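Nucleoporin 53 (Pichia guilliermondii, PDB 3P3D) is probably a structural constituent of the nuclear pore complex that may also bind phospholipid and nucleic acid, represented here by its RNA recognition motif (RRM) domain. Local coordinates at residues A[25-30]-A[79-84]. Sequence-based numbering, arbitrary orientation.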
loop_
_atom_site.group_PDB
_atom_site.type_symbol
_atom_site.label_atom_id
_atom_site.label_comp_id
_atom_site.label_asym_id
_atom_site.label_seq_id
_atom_site.Cartn_x
_atom_site.Cartn_y
_atom_site.Cartn_z
ATOM N N ALA A 25 -0.857 2.777 7.455
ATOM C CA ALA A 25 -1.947 3.262 8.282
ATOM C C ALA A 25 -2.849 4.214 7.516
ATOM O O ALA A 25 -4.082 4.127 7.578
ATOM C CB ALA A 25 -1.395 3.945 9.512
ATOM N N TYR A 26 -2.237 5.137 6.790
ATOM C CA TYR A 26 -3.011 6.070 6.003
ATOM C C TYR A 26 -3.870 5.297 5.000
ATOM O O TYR A 26 -5.056 5.589 4.849
ATOM C CB TYR A 26 -2.078 7.070 5.317
ATOM C CG TYR A 26 -2.746 7.977 4.317
ATOM C CD1 TYR A 26 -3.513 9.071 4.731
ATOM C CD2 TYR A 26 -2.599 7.752 2.965
ATOM C CE1 TYR A 26 -4.123 9.916 3.800
ATOM C CE2 TYR A 26 -3.190 8.578 2.033
ATOM C CZ TYR A 26 -3.939 9.654 2.446
ATOM O OH TYR A 26 -4.513 10.450 1.484
ATOM N N PHE A 27 -3.300 4.278 4.344
ATOM C CA PHE A 27 -4.066 3.587 3.301
ATOM C C PHE A 27 -5.240 2.725 3.804
ATOM O O PHE A 27 -6.100 2.332 3.008
ATOM C CB PHE A 27 -3.150 2.829 2.355
ATOM C CG PHE A 27 -2.569 3.715 1.306
ATOM C CD1 PHE A 27 -1.442 4.476 1.579
ATOM C CD2 PHE A 27 -3.189 3.857 0.088
ATOM C CE1 PHE A 27 -0.934 5.348 0.656
ATOM C CE2 PHE A 27 -2.692 4.731 -0.841
ATOM C CZ PHE A 27 -1.555 5.478 -0.561
ATOM N N GLN A 28 -5.306 2.481 5.114
ATOM C CA GLN A 28 -6.483 1.855 5.698
ATOM C C GLN A 28 -7.738 2.724 5.589
ATOM O O GLN A 28 -8.854 2.224 5.621
ATOM C CB GLN A 28 -6.226 1.478 7.162
ATOM C CG GLN A 28 -7.430 0.872 7.867
ATOM C CD GLN A 28 -7.074 0.325 9.251
ATOM O OE1 GLN A 28 -6.808 1.089 10.175
ATOM N NE2 GLN A 28 -7.075 -0.996 9.388
ATOM N N GLU A 29 -7.556 4.018 5.429
ATOM C CA GLU A 29 -8.684 4.925 5.238
ATOM C C GLU A 29 -9.518 4.609 3.992
ATOM O O GLU A 29 -10.639 5.086 3.878
ATOM C CB GLU A 29 -8.179 6.371 5.146
ATOM C CG GLU A 29 -7.601 6.906 6.473
ATOM C CD GLU A 29 -7.130 8.359 6.389
ATOM O OE1 GLU A 29 -7.599 9.118 5.493
ATOM O OE2 GLU A 29 -6.275 8.725 7.232
ATOM N N PHE A 30 -8.965 3.832 3.054
ATOM C CA PHE A 30 -9.672 3.507 1.815
ATOM C C PHE A 30 -10.457 2.202 1.882
ATOM O O PHE A 30 -11.350 1.946 1.056
ATOM C CB PHE A 30 -8.675 3.520 0.650
ATOM C CG PHE A 30 -7.939 4.810 0.564
ATOM C CD1 PHE A 30 -8.648 5.989 0.397
ATOM C CD2 PHE A 30 -6.569 4.866 0.745
ATOM C CE1 PHE A 30 -8.007 7.208 0.373
ATOM C CE2 PHE A 30 -5.915 6.075 0.732
ATOM C CZ PHE A 30 -6.640 7.257 0.558
ATOM N N LEU A 79 -6.095 4.395 -5.384
ATOM C CA LEU A 79 -5.357 4.759 -6.585
ATOM C C LEU A 79 -5.375 6.248 -6.850
ATOM O O LEU A 79 -4.452 6.776 -7.448
ATOM C CB LEU A 79 -5.987 4.066 -7.774
ATOM C CG LEU A 79 -5.060 3.501 -8.831
ATOM C CD1 LEU A 79 -4.018 2.580 -8.216
ATOM C CD2 LEU A 79 -5.968 2.759 -9.814
ATOM N N LEU A 80 -6.443 6.909 -6.418
ATOM C CA LEU A 80 -6.571 8.345 -6.550
ATOM C C LEU A 80 -5.541 9.096 -5.733
ATOM O O LEU A 80 -5.345 10.256 -5.966
ATOM C CB LEU A 80 -7.967 8.814 -6.108
ATOM C CG LEU A 80 -9.219 8.279 -6.805
ATOM C CD1 LEU A 80 -10.476 8.856 -6.142
ATOM C CD2 LEU A 80 -9.182 8.628 -8.278
ATOM N N GLU A 81 -4.904 8.448 -4.762
ATOM C CA GLU A 81 -3.789 9.056 -4.009
ATOM C C GLU A 81 -2.452 9.105 -4.736
ATOM O O GLU A 81 -1.466 9.530 -4.170
ATOM C CB GLU A 81 -3.588 8.334 -2.689
ATOM C CG GLU A 81 -4.708 8.634 -1.696
ATOM C CD GLU A 81 -4.921 10.125 -1.514
ATOM O OE1 GLU A 81 -4.016 10.784 -0.966
ATOM O OE2 GLU A 81 -5.969 10.635 -1.962
ATOM N N ASN A 82 -2.421 8.666 -5.982
ATOM C CA ASN A 82 -1.219 8.729 -6.773
ATOM C C ASN A 82 -0.759 10.176 -6.986
ATOM O O ASN A 82 -1.465 10.983 -7.596
ATOM C CB ASN A 82 -1.449 8.053 -8.131
ATOM C CG ASN A 82 -0.198 8.006 -8.956
ATOM O OD1 ASN A 82 0.862 7.606 -8.461
ATOM N ND2 ASN A 82 -0.300 8.433 -10.225
ATOM N N GLY A 83 0.440 10.479 -6.516
ATOM C CA GLY A 83 0.954 11.840 -6.592
ATOM C C GLY A 83 0.705 12.674 -5.346
ATOM O O GLY A 83 1.183 13.791 -5.247
ATOM N N ALA A 84 -0.041 12.156 -4.386
ATOM C CA ALA A 84 -0.335 12.920 -3.203
ATOM C C ALA A 84 0.947 13.145 -2.444
ATOM O O ALA A 84 1.806 12.286 -2.440
ATOM C CB ALA A 84 -1.348 12.169 -2.313
#
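Three aromatic rings, Y26, F27 and F30, converge on the single side chain of E81. The Y26 ring receives E81 OE1 at its edge, near its own plane, and F27 CE1 also lies at that ring's rim; one face of F27 is in turn met by Y26 CE2, displaced toward the rim. E81 CB and CG lie obliquely to the F27 and F30 rings: F27 CZ is 4.1 Å from E81 CB, and F30 CZ comes to 3.3 Å from E81 CG, the F30 side chain crossing the glutamate at about a right angle. The Y26 ring is steeply inclined to the carboxylate, that of F30 much closer to parallel (planes 23° apart). The phenol of Y26 reaches across to donate a short hydrogen bond from OH to E81 OE1, 2.5 Å long, coming from above the carboxylate, 75° out of its plane. With CG anti to the carbonyl carbon (chi1 -72°), E81 sets this methylene by F30, and a bend at chi2 turns the carboxylate toward the phenol. An alanine in place of E81 lacks acceptor and CG alike, which would probably leave the Y26 hydroxyl without its mate and open a gap beside F30 CZ. The contact joins helix 20-27 and the residues after it to the turns following helix 72-79, both helices lying on one side of the RRM sheet, where F27 packs on strands 9-13 and 89-95 and F30 touches A78.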